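Local coordinates for Lactamase_B domain-containing protein (Bacillus lehensis G1, PDB 7EV5), which is probably a promiscuous zinc-dependent hydrolase of the metallo-beta-lactamase fold, resembling both B3 beta-lactamases and glyoxalase II, at residues I37-L40 and K41-Q44; D64-R67 and D68-I72; V74-H77 and T78-H82; L170-S173 and I174-I178. All blocks are in the same frame, centred on the assembly; numbering follows the deposited sequence.

Contact 1: I37-L40 and K41-Q44; sequences ITWL and KREQ
W39 and E43 make the close-packed part of this last helical turn, the glutamate chain folding back over the indole. With CG of E43 beside its own backbone N (chi1 -61°), that carbon hangs over one ring face, 3.8 Å from the centroid of the W39 five-membered ring, a CH-pi contact in which the hydrocarbon part of a polar residue covers an aromatic surface. The carboxylate continues roughly parallel to the ring plane, past the side of the indole nitrogen. Inward, W39 rests on K3 and I5 of strand 2-7 and V16 of strand 12-18, while L40, the most buried residue here, reaches V16 and, on helix 63-70, F70; bulky apolar groups suit this inner side. Backbone bonds from K41 N to I37 O (3.0 Å), R42 N to T38 O (2.8 Å) and E43 N to W39 O (3.0 Å) hold the helix of the beta-alpha-beta unit 23-27, 33-42, 46-51, which ends in a Schellman motif at Q44, whose positive phi turns the chain out of the helix. The solvent side is looser. There R42, bent at chi3 (-54°), runs back beside T38, and its NH1 makes only a weak bond of 3.1 Å to T38 OG1, a hydroxyl held chiefly by E34 O. R42 NH2 lies at the indole edge, 3.6 Å from W39 CB, with guanidinium and ring planes 74° apart, so it is no stack. K41 lays its aliphatic chain past the preceding turn, CG 3.4 Å from I37 O, and carries its ammonium group out from the surface.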
loop_
_atom_site.group_PDB
_atom_site.type_symbol
_atom_site.label_atom_id
_atom_site.label_comp_id
_atom_site.label_asym_id
_atom_site.label_seq_id
_atom_site.Cartn_x
_atom_site.Cartn_y
_atom_site.Cartn_z
ATOM N N ILE A 37 10.369 7.472 -10.584
ATOM C CA ILE A 37 10.311 7.295 -12.038
ATOM C C ILE A 37 11.708 7.096 -12.614
ATOM O O ILE A 37 11.938 6.184 -13.418
ATOM C CB ILE A 37 9.583 8.478 -12.704
ATOM C CG1 ILE A 37 8.084 8.418 -12.405
ATOM C CG2 ILE A 37 9.813 8.473 -14.220
ATOM C CD1 ILE A 37 7.375 9.742 -12.625
ATOM N N THR A 38 12.662 7.943 -12.207
ATOM C CA THR A 38 14.014 7.817 -12.749
ATOM C C THR A 38 14.681 6.522 -12.306
ATOM O O THR A 38 15.445 5.937 -13.080
ATOM C CB THR A 38 14.880 9.045 -12.438
ATOM O OG1 THR A 38 15.005 9.216 -11.023
ATOM C CG2 THR A 38 14.288 10.311 -13.064
ATOM N N TRP A 39 14.404 6.043 -11.083
ATOM C CA TRP A 39 14.944 4.747 -10.675
ATOM C C TRP A 39 14.417 3.630 -11.563
ATOM O O TRP A 39 15.185 2.783 -12.039
ATOM C CB TRP A 39 14.634 4.448 -9.207
ATOM C CG TRP A 39 15.160 3.105 -8.759
ATOM C CD1 TRP A 39 16.430 2.823 -8.379
ATOM C CD2 TRP A 39 14.433 1.871 -8.672
ATOM N NE1 TRP A 39 16.545 1.496 -8.043
ATOM C CE2 TRP A 39 15.331 0.887 -8.220
ATOM C CE3 TRP A 39 13.110 1.501 -8.931
ATOM C CZ2 TRP A 39 14.950 -0.439 -8.016
ATOM C CZ3 TRP A 39 12.733 0.181 -8.725
ATOM C CH2 TRP A 39 13.651 -0.770 -8.272
ATOM N N LEU A 40 13.102 3.610 -11.798
ATOM C CA LEU A 40 12.523 2.595 -12.671
ATOM C C LEU A 40 13.177 2.619 -14.046
ATOM O O LEU A 40 13.466 1.564 -14.627
ATOM C CB LEU A 40 11.015 2.819 -12.803
ATOM C CG LEU A 40 10.180 2.516 -11.557
ATOM C CD1 LEU A 40 8.855 3.237 -11.642
ATOM C CD2 LEU A 40 9.984 1.012 -11.397
ATOM N N LYS A 41 13.419 3.813 -14.577
ATOM C CA LYS A 41 14.017 3.932 -15.905
ATOM C C LYS A 41 15.487 3.529 -15.901
ATOM O O LYS A 41 15.952 2.868 -16.838
ATOM C CB LYS A 41 13.824 5.347 -16.441
ATOM C CG LYS A 41 12.366 5.667 -16.701
ATOM C CD LYS A 41 12.188 6.913 -17.535
ATOM C CE LYS A 41 10.770 6.997 -18.079
ATOM N NZ LYS A 41 10.518 6.016 -19.171
ATOM N N ARG A 42 16.239 3.913 -14.867
ATOM C CA ARG A 42 17.634 3.491 -14.787
ATOM C C ARG A 42 17.747 1.973 -14.742
ATOM O O ARG A 42 18.671 1.390 -15.322
ATOM C CB ARG A 42 18.311 4.110 -13.564
ATOM C CG ARG A 42 18.563 5.599 -13.691
ATOM C CD ARG A 42 19.481 6.131 -12.605
ATOM N NE ARG A 42 19.030 5.797 -11.255
ATOM C CZ ARG A 42 18.187 6.537 -10.537
ATOM N NH1 ARG A 42 17.683 7.661 -11.036
ATOM N NH2 ARG A 42 17.851 6.150 -9.313
ATOM N N GLU A 43 16.818 1.317 -14.049
ATOM C CA GLU A 43 16.809 -0.133 -13.913
ATOM C C GLU A 43 16.162 -0.827 -15.100
ATOM O O GLU A 43 16.114 -2.061 -15.121
ATOM C CB GLU A 43 16.104 -0.534 -12.615
ATOM C CG GLU A 43 16.784 -0.002 -11.370
ATOM C CD GLU A 43 18.232 -0.430 -11.276
ATOM O OE1 GLU A 43 18.501 -1.643 -11.380
ATOM O OE2 GLU A 43 19.098 0.449 -11.098
ATOM N N GLN A 44 15.668 -0.063 -16.072
ATOM C CA GLN A 44 15.039 -0.618 -17.268
ATOM C C GLN A 44 13.872 -1.537 -16.908
ATOM O O GLN A 44 13.667 -2.585 -17.523
ATOM C CB GLN A 44 16.067 -1.297 -18.180
ATOM C CG GLN A 44 17.311 -0.429 -18.401
ATOM C CD GLN A 44 18.175 -0.892 -19.566
ATOM O OE1 GLN A 44 17.688 -1.098 -20.677
ATOM N NE2 GLN A 44 19.465 -1.047 -19.312
#

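Contact 2: D64-R67 and D68-I72; sequences DAVR and DTFSI
The carbonyl oxygen A65 O receives two donors from T69, and they come from opposite faces of its plane: the hydroxyl OG1 at 2.7 Å and the backbone N at 2.9 Å. T69 can do this because OG1 sits beside its own backbone N (chi1 -64°), pointing back along the helix; threonine is suited to the place since its hydroxyl is satisfied within the turn while CG2 lies over the centre of one face of the F70 ring. On the polar flank D64, R67 and D68 form a salt-bridge network; R67 has two conformers, and the network belongs to one of them, so its details are tentative. R67 meets a single oxygen of D64 end-on with two nitrogens, NH1 lying 2.8 Å from D64 OD1, along the anti lone pair. Its NH2 turns to the other aspartate as well, 3.0 Å from D68 OD1, which it approaches from above the carboxylate plane. A water between R67 NE and D68 OD1 adds a further link. One positive charge between two carboxylates probably eases their mutual repulsion, and D64 OD1 also accepts from A103 N. The helix ends at F70; S71, the first residue beyond it, has a positive phi (53°), and its N makes a weak bond to R67 O (2.9 Å). On the buried flank V66 CG1 touches F70 CD2 at 4.0 Å and I72 CD1 at 4.2 Å. These apolar groups set helix 63-70 against P47 and I50 of strand 46-51, with A65, T69 and F70 turned to helix 33-42, within the beta-alpha-beta unit that continues into strand 74-77.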
loop_
_atom_site.group_PDB
_atom_site.type_symbol
_atom_site.label_atom_id
_atom_site.label_comp_id
_atom_site.label_asym_id
_atom_site.label_seq_id
_atom_site.Cartn_x
_atom_site.Cartn_y
_atom_site.Cartn_z
ATOM N N ASP A 64 -0.185 10.502 -10.087
ATOM C CA ASP A 64 -0.377 11.193 -11.366
ATOM C C ASP A 64 0.845 11.026 -12.263
ATOM O O ASP A 64 0.741 10.594 -13.419
ATOM C CB ASP A 64 -0.585 12.691 -11.111
ATOM C CG ASP A 64 -2.022 13.062 -10.749
ATOM O OD1 ASP A 64 -2.972 12.345 -11.136
ATOM O OD2 ASP A 64 -2.196 14.107 -10.075
ATOM N N ALA A 65 2.018 11.373 -11.740
ATOM C CA ALA A 65 3.224 11.364 -12.561
ATOM C C ALA A 65 3.578 9.952 -13.002
ATOM O O ALA A 65 3.938 9.729 -14.160
ATOM C CB ALA A 65 4.380 12.005 -11.799
ATOM N N VAL A 66 3.474 8.980 -12.100
ATOM C CA VAL A 66 3.795 7.605 -12.461
ATOM C C VAL A 66 2.783 7.070 -13.474
ATOM O O VAL A 66 3.153 6.468 -14.491
ATOM C CB VAL A 66 3.887 6.729 -11.197
ATOM C CG1 VAL A 66 4.067 5.287 -11.574
ATOM C CG2 VAL A 66 5.054 7.182 -10.325
ATOM N N ARG A 67 1.491 7.291 -13.214
ATOM C CA ARG A 67 0.450 6.846 -14.137
ATOM C C ARG A 67 0.631 7.471 -15.518
ATOM O O ARG A 67 0.534 6.785 -16.542
ATOM C CB ARG A 67 -0.918 7.197 -13.548
ATOM C CG ARG A 67 -2.121 6.797 -14.366
ATOM C CD ARG A 67 -3.330 7.631 -13.936
ATOM N NE ARG A 67 -3.159 9.036 -14.301
ATOM C CZ ARG A 67 -3.258 10.058 -13.456
ATOM N NH1 ARG A 67 -3.541 9.854 -12.176
ATOM N NH2 ARG A 67 -3.076 11.296 -13.893
ATOM N N ASP A 68 0.901 8.780 -15.562
ATOM C CA ASP A 68 1.045 9.473 -16.842
ATOM C C ASP A 68 2.299 9.023 -17.581
ATOM O O ASP A 68 2.269 8.822 -18.802
ATOM C CB ASP A 68 1.083 10.988 -16.619
ATOM C CG ASP A 68 -0.267 11.568 -16.201
ATOM O OD1 ASP A 68 -1.297 10.871 -16.308
ATOM O OD2 ASP A 68 -0.288 12.745 -15.773
ATOM N N THR A 69 3.414 8.873 -16.860
ATOM C CA THR A 69 4.680 8.517 -17.495
ATOM C C THR A 69 4.621 7.139 -18.139
ATOM O O THR A 69 5.125 6.945 -19.250
ATOM C CB THR A 69 5.808 8.557 -16.463
ATOM O OG1 THR A 69 5.977 9.896 -15.993
ATOM C CG2 THR A 69 7.118 8.060 -17.063
ATOM N N PHE A 70 4.019 6.164 -17.454
ATOM C CA PHE A 70 4.080 4.778 -17.885
ATOM C C PHE A 70 2.790 4.257 -18.503
ATOM O O PHE A 70 2.779 3.119 -18.993
ATOM C CB PHE A 70 4.502 3.866 -16.722
ATOM C CG PHE A 70 5.891 4.131 -16.218
ATOM C CD1 PHE A 70 6.999 3.735 -16.958
ATOM C CD2 PHE A 70 6.092 4.768 -15.003
ATOM C CE1 PHE A 70 8.276 3.979 -16.489
ATOM C CE2 PHE A 70 7.363 5.016 -14.533
ATOM C CZ PHE A 70 8.459 4.625 -15.277
ATOM N N SER A 71 1.715 5.046 -18.501
ATOM C CA SER A 71 0.422 4.639 -19.053
ATOM C C SER A 71 -0.041 3.314 -18.452
ATOM O O SER A 71 -0.268 2.322 -19.147
ATOM C CB SER A 71 0.444 4.573 -20.581
ATOM O OG SER A 71 0.835 5.820 -21.116
ATOM N N ILE A 72 -0.164 3.313 -17.131
ATOM C CA ILE A 72 -0.529 2.106 -16.396
ATOM C C ILE A 72 -1.768 2.335 -15.539
ATOM O O ILE A 72 -2.053 3.472 -15.131
ATOM C CB ILE A 72 0.646 1.587 -15.558
ATOM C CG1 ILE A 72 1.194 2.692 -14.657
ATOM C CG2 ILE A 72 1.723 1.028 -16.475
ATOM C CD1 ILE A 72 2.272 2.212 -13.746
HETATM O O HOH W 1 -3.035 9.046 -17.173
#

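Contact 3: V74-H77 and T78-H82; sequences VYLH and TKERH
H77 carries its CG anti to the backbone N (chi1 -163°), and with the ring swung to a chi2 of -80° its ND1 comes before the backbone N-H of K79. The resulting bond, 3.0 Å from K79 N to H77 ND1, is nearly straight at 170° and is tilted somewhat from the ring plane. It sits where strand 74-77, an inner strand of one sheet of the metallo-beta-lactamase fold, gives way to a 3-10 turn. The same histidine closes that turn through its carbonyl, E80 N lying 3.0 Å from H77 O. Since ND1 accepts, the proton is probably on NE2, which makes a weak bond to T111 O; a histidine can thus serve as acceptor on one side and donor on the other, and its ring also stacks on that of H127. The aliphatic part of K79 runs alongside, CD 3.5 Å from H77 CE1, and leads its amine outward to the exposed surface. E80, buried, lies close to the zinc site, its side chain about 8 Å from a zinc ion: its carboxylate is held by S132 OG and the backbone N atoms of G134 and A55, and its side chain touches H54, a zinc ligand, as a second-shell residue would. Beneath the turn L76 fills the apolar side beside L84, its methyl CD2 resting 3.5 Å from E80 O.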
loop_
_atom_site.group_PDB
_atom_site.type_symbol
_atom_site.label_atom_id
_atom_site.label_comp_id
_atom_site.label_asym_id
_atom_site.label_seq_id
_atom_site.Cartn_x
_atom_site.Cartn_y
_atom_site.Cartn_z
ATOM N N VAL A 74 -4.389 2.209 -12.275
ATOM C CA VAL A 74 -4.370 2.417 -10.829
ATOM C C VAL A 74 -5.501 1.598 -10.217
ATOM O O VAL A 74 -6.666 1.740 -10.615
ATOM C CB VAL A 74 -4.539 3.909 -10.483
ATOM C CG1 VAL A 74 -4.674 4.107 -8.961
ATOM C CG2 VAL A 74 -3.382 4.717 -11.053
ATOM N N TYR A 75 -5.165 0.774 -9.223
ATOM C CA TYR A 75 -6.124 -0.050 -8.491
ATOM C C TYR A 75 -6.330 0.501 -7.084
ATOM O O TYR A 75 -5.352 0.796 -6.384
ATOM C CB TYR A 75 -5.624 -1.491 -8.369
ATOM C CG TYR A 75 -5.686 -2.306 -9.643
ATOM C CD1 TYR A 75 -6.588 -3.356 -9.771
ATOM C CD2 TYR A 75 -4.833 -2.033 -10.708
ATOM C CE1 TYR A 75 -6.641 -4.108 -10.939
ATOM C CE2 TYR A 75 -4.887 -2.777 -11.875
ATOM C CZ TYR A 75 -5.788 -3.807 -11.971
ATOM O OH TYR A 75 -5.806 -4.538 -13.146
ATOM N N LEU A 76 -7.592 0.602 -6.652
ATOM C CA LEU A 76 -7.935 1.134 -5.339
ATOM C C LEU A 76 -9.279 0.552 -4.918
ATOM O O LEU A 76 -10.149 0.315 -5.762
ATOM C CB LEU A 76 -8.033 2.667 -5.403
ATOM C CG LEU A 76 -8.489 3.408 -4.145
ATOM C CD1 LEU A 76 -7.493 3.260 -2.999
ATOM C CD2 LEU A 76 -8.676 4.888 -4.467
ATOM N N HIS A 77 -9.454 0.338 -3.617
ATOM C CA HIS A 77 -10.734 -0.147 -3.115
ATOM C C HIS A 77 -11.830 0.902 -3.288
ATOM O O HIS A 77 -11.627 2.094 -3.034
ATOM C CB HIS A 77 -10.631 -0.541 -1.641
ATOM C CG HIS A 77 -11.767 -1.401 -1.188
ATOM N ND1 HIS A 77 -13.006 -0.890 -0.856
ATOM C CD2 HIS A 77 -11.873 -2.746 -1.080
ATOM C CE1 HIS A 77 -13.815 -1.887 -0.528
ATOM N NE2 HIS A 77 -13.154 -3.022 -0.666
ATOM N N THR A 78 -13.011 0.432 -3.708
ATOM C CA THR A 78 -14.136 1.324 -3.989
ATOM C C THR A 78 -14.520 2.187 -2.790
ATOM O O THR A 78 -15.029 3.303 -2.970
ATOM C CB THR A 78 -15.332 0.505 -4.498
ATOM O OG1 THR A 78 -16.278 1.385 -5.119
ATOM C CG2 THR A 78 -16.018 -0.264 -3.372
ATOM N N LYS A 79 -14.279 1.716 -1.564
ATOM C CA LYS A 79 -14.682 2.518 -0.417
ATOM C C LYS A 79 -13.906 3.825 -0.319
ATOM O O LYS A 79 -14.371 4.752 0.355
ATOM C CB LYS A 79 -14.568 1.715 0.873
ATOM C CG LYS A 79 -15.704 0.726 1.074
ATOM C CD LYS A 79 -15.346 -0.293 2.146
ATOM C CE LYS A 79 -16.420 -1.361 2.296
ATOM N NZ LYS A 79 -17.776 -0.750 2.400
ATOM N N GLU A 80 -12.749 3.927 -0.977
ATOM C CA GLU A 80 -11.961 5.155 -0.986
ATOM C C GLU A 80 -11.881 5.799 -2.367
ATOM O O GLU A 80 -11.017 6.643 -2.602
ATOM C CB GLU A 80 -10.567 4.902 -0.401
ATOM C CG GLU A 80 -10.623 4.634 1.100
ATOM C CD GLU A 80 -9.289 4.218 1.688
ATOM O OE1 GLU A 80 -8.245 4.473 1.064
ATOM O OE2 GLU A 80 -9.289 3.630 2.782
ATOM N N ARG A 81 -12.796 5.443 -3.275
ATOM C CA ARG A 81 -12.710 5.930 -4.651
ATOM C C ARG A 81 -12.764 7.450 -4.746
ATOM O O ARG A 81 -12.147 8.029 -5.648
ATOM C CB ARG A 81 -13.807 5.288 -5.507
ATOM C CG ARG A 81 -15.246 5.704 -5.175
ATOM C CD ARG A 81 -16.238 5.048 -6.165
ATOM N NE ARG A 81 -17.636 5.218 -5.775
ATOM C CZ ARG A 81 -18.437 6.179 -6.221
ATOM N NH1 ARG A 81 -17.986 7.095 -7.072
ATOM N NH2 ARG A 81 -19.694 6.226 -5.795
ATOM N N HIS A 82 -13.481 8.114 -3.835
ATOM C CA HIS A 82 -13.540 9.569 -3.842
ATOM C C HIS A 82 -12.314 10.218 -3.220
ATOM O O HIS A 82 -12.152 11.438 -3.342
ATOM C CB HIS A 82 -14.761 10.059 -3.056
ATOM C CG HIS A 82 -16.072 9.614 -3.623
ATOM N ND1 HIS A 82 -16.473 9.928 -4.904
ATOM C CD2 HIS A 82 -17.070 8.877 -3.084
ATOM C CE1 HIS A 82 -17.665 9.404 -5.127
ATOM N NE2 HIS A 82 -18.050 8.763 -4.039
#

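Contact 4: L170-S173 and I174-I178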
loop_
_atom_site.group_PDB
_atom_site.type_symbol
_atom_site.label_atom_id
_atom_site.label_comp_id
_atom_site.label_asym_id
_atom_site.label_seq_id
_atom_site.Cartn_x
_atom_site.Cartn_y
_atom_site.Cartn_z
ATOM N N LEU A 170 -9.438 -2.607 13.170
ATOM C CA LEU A 170 -8.030 -2.839 12.869
ATOM C C LEU A 170 -7.521 -4.101 13.553
ATOM O O LEU A 170 -6.832 -4.918 12.934
ATOM C CB LEU A 170 -7.195 -1.632 13.293
ATOM C CG LEU A 170 -5.715 -1.835 12.979
ATOM C CD1 LEU A 170 -5.546 -1.926 11.473
ATOM C CD2 LEU A 170 -4.910 -0.686 13.522
ATOM N N LEU A 171 -7.869 -4.294 14.827
ATOM C CA LEU A 171 -7.374 -5.472 15.532
ATOM C C LEU A 171 -7.943 -6.758 14.949
ATOM O O LEU A 171 -7.248 -7.780 14.890
ATOM C CB LEU A 171 -7.667 -5.367 17.026
ATOM C CG LEU A 171 -6.682 -4.470 17.769
ATOM C CD1 LEU A 171 -7.112 -4.292 19.186
ATOM C CD2 LEU A 171 -5.267 -5.039 17.704
ATOM N N ALA A 172 -9.201 -6.732 14.514
ATOM C CA ALA A 172 -9.760 -7.895 13.835
ATOM C C ALA A 172 -9.055 -8.160 12.513
ATOM O O ALA A 172 -8.764 -9.312 12.185
ATOM C CB ALA A 172 -11.259 -7.717 13.628
ATOM N N SER A 173 -8.804 -7.114 11.718
ATOM C CA SER A 173 -8.028 -7.315 10.495
ATOM C C SER A 173 -6.696 -7.986 10.787
ATOM O O SER A 173 -6.296 -8.923 10.084
ATOM C CB SER A 173 -7.789 -5.994 9.754
ATOM O OG SER A 173 -9.000 -5.480 9.250
ATOM N N ILE A 174 -6.001 -7.528 11.825
ATOM C CA ILE A 174 -4.690 -8.080 12.148
ATOM C C ILE A 174 -4.806 -9.538 12.579
ATOM O O ILE A 174 -4.148 -10.421 12.021
ATOM C CB ILE A 174 -3.980 -7.211 13.198
ATOM C CG1 ILE A 174 -3.612 -5.860 12.587
ATOM C CG2 ILE A 174 -2.730 -7.917 13.726
ATOM C CD1 ILE A 174 -3.125 -4.848 13.596
ATOM N N HIS A 175 -5.646 -9.816 13.576
ATOM C CA HIS A 175 -5.715 -11.171 14.111
ATOM C C HIS A 175 -6.358 -12.148 13.133
ATOM O O HIS A 175 -5.920 -13.301 13.035
ATOM C CB HIS A 175 -6.476 -11.168 15.432
ATOM C CG HIS A 175 -5.696 -10.591 16.568
ATOM N ND1 HIS A 175 -4.518 -11.149 17.019
ATOM C CD2 HIS A 175 -5.913 -9.500 17.338
ATOM C CE1 HIS A 175 -4.051 -10.433 18.024
ATOM N NE2 HIS A 175 -4.882 -9.430 18.245
ATOM N N ASN A 176 -7.402 -11.719 12.415
ATOM C CA ASN A 176 -8.191 -12.647 11.613
ATOM C C ASN A 176 -7.700 -12.790 10.181
ATOM O O ASN A 176 -7.963 -13.825 9.558
ATOM C CB ASN A 176 -9.672 -12.250 11.599
ATOM C CG ASN A 176 -10.286 -12.221 12.987
ATOM O OD1 ASN A 176 -9.794 -12.866 13.908
ATOM N ND2 ASN A 176 -11.352 -11.437 13.145
ATOM N N LYS A 177 -7.006 -11.793 9.644
ATOM C CA LYS A 177 -6.619 -11.823 8.241
ATOM C C LYS A 177 -5.118 -11.783 8.002
ATOM O O LYS A 177 -4.642 -12.414 7.056
ATOM C CB LYS A 177 -7.296 -10.665 7.504
ATOM C CG LYS A 177 -8.822 -10.734 7.614
ATOM C CD LYS A 177 -9.486 -9.576 6.929
ATOM C CE LYS A 177 -10.994 -9.721 7.030
ATOM N NZ LYS A 177 -11.691 -8.492 6.556
ATOM N N ILE A 178 -4.357 -11.059 8.816
ATOM C CA ILE A 178 -2.927 -10.909 8.568
ATOM C C ILE A 178 -2.106 -11.965 9.291
ATOM O O ILE A 178 -1.337 -12.699 8.662
ATOM C CB ILE A 178 -2.470 -9.484 8.906
ATOM C CG1 ILE A 178 -3.088 -8.534 7.886
ATOM C CG2 ILE A 178 -0.943 -9.384 8.911
ATOM C CD1 ILE A 178 -2.659 -7.127 8.045
HETATM O O HOH W 2 -11.320 -6.795 8.853
#
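Helix 167-178 widens into a pi-type turn at its C-terminal end, and S173 is where the change begins. Its carbonyl oxygen accepts twice: K177 N approaches S173 O from well above the carbonyl plane at 3.0 Å, whereas I178 N, one residue farther on, comes at 3.2 Å almost along the C=O axis. Before it the pattern is regular, with N176 N 2.8 Å from A172 O. The two polar side chains that flank the turn share a water, which lies 2.7 Å from S173 OG and 2.9 Å from K177 NZ. Both also bond backbone carbonyls of the 127-129 region, S173 OG that of P129 and K177 NZ that of H127; a small hydroxyl fits the buried place, and an extended lysine is long enough to reach H127 O. On the apolar side L170, its CG anti to the backbone N (chi1 -179°), meets I174 CD1 at 4.0 Å from CG, and its side chain lies about 5 Å from that of the zinc ligand H131. L170, I174 and I178 all touch V151, and the first two also touch I157. The bond from I178 N back five residues to S173 O is what marks a pi-type turn, here at the end of an alpha helix.

In the fold
From the N terminus, contact 1 ends helix 33-42, contact 2 ends helix 63-70, contact 3 follows at the end of strand 74-77, and contact 4 lies much later on helix 167-178. All are local and come in series, so none nests in or crosses another, and each closes only a short local stretch. Contacts 1 and 2 touch directly, I37 against T69 and V66 and L40 against F70, which pairs the two helices beside the first sheet. R67 meets V74, linking contact 2 to contact 3, whose E80 end reaches the zinc site. Contact 4 lies across the chain's centre from contacts 1 and 2, nearest atoms about 24 Å away, with the L170 side chain about 10 Å from a zinc ion.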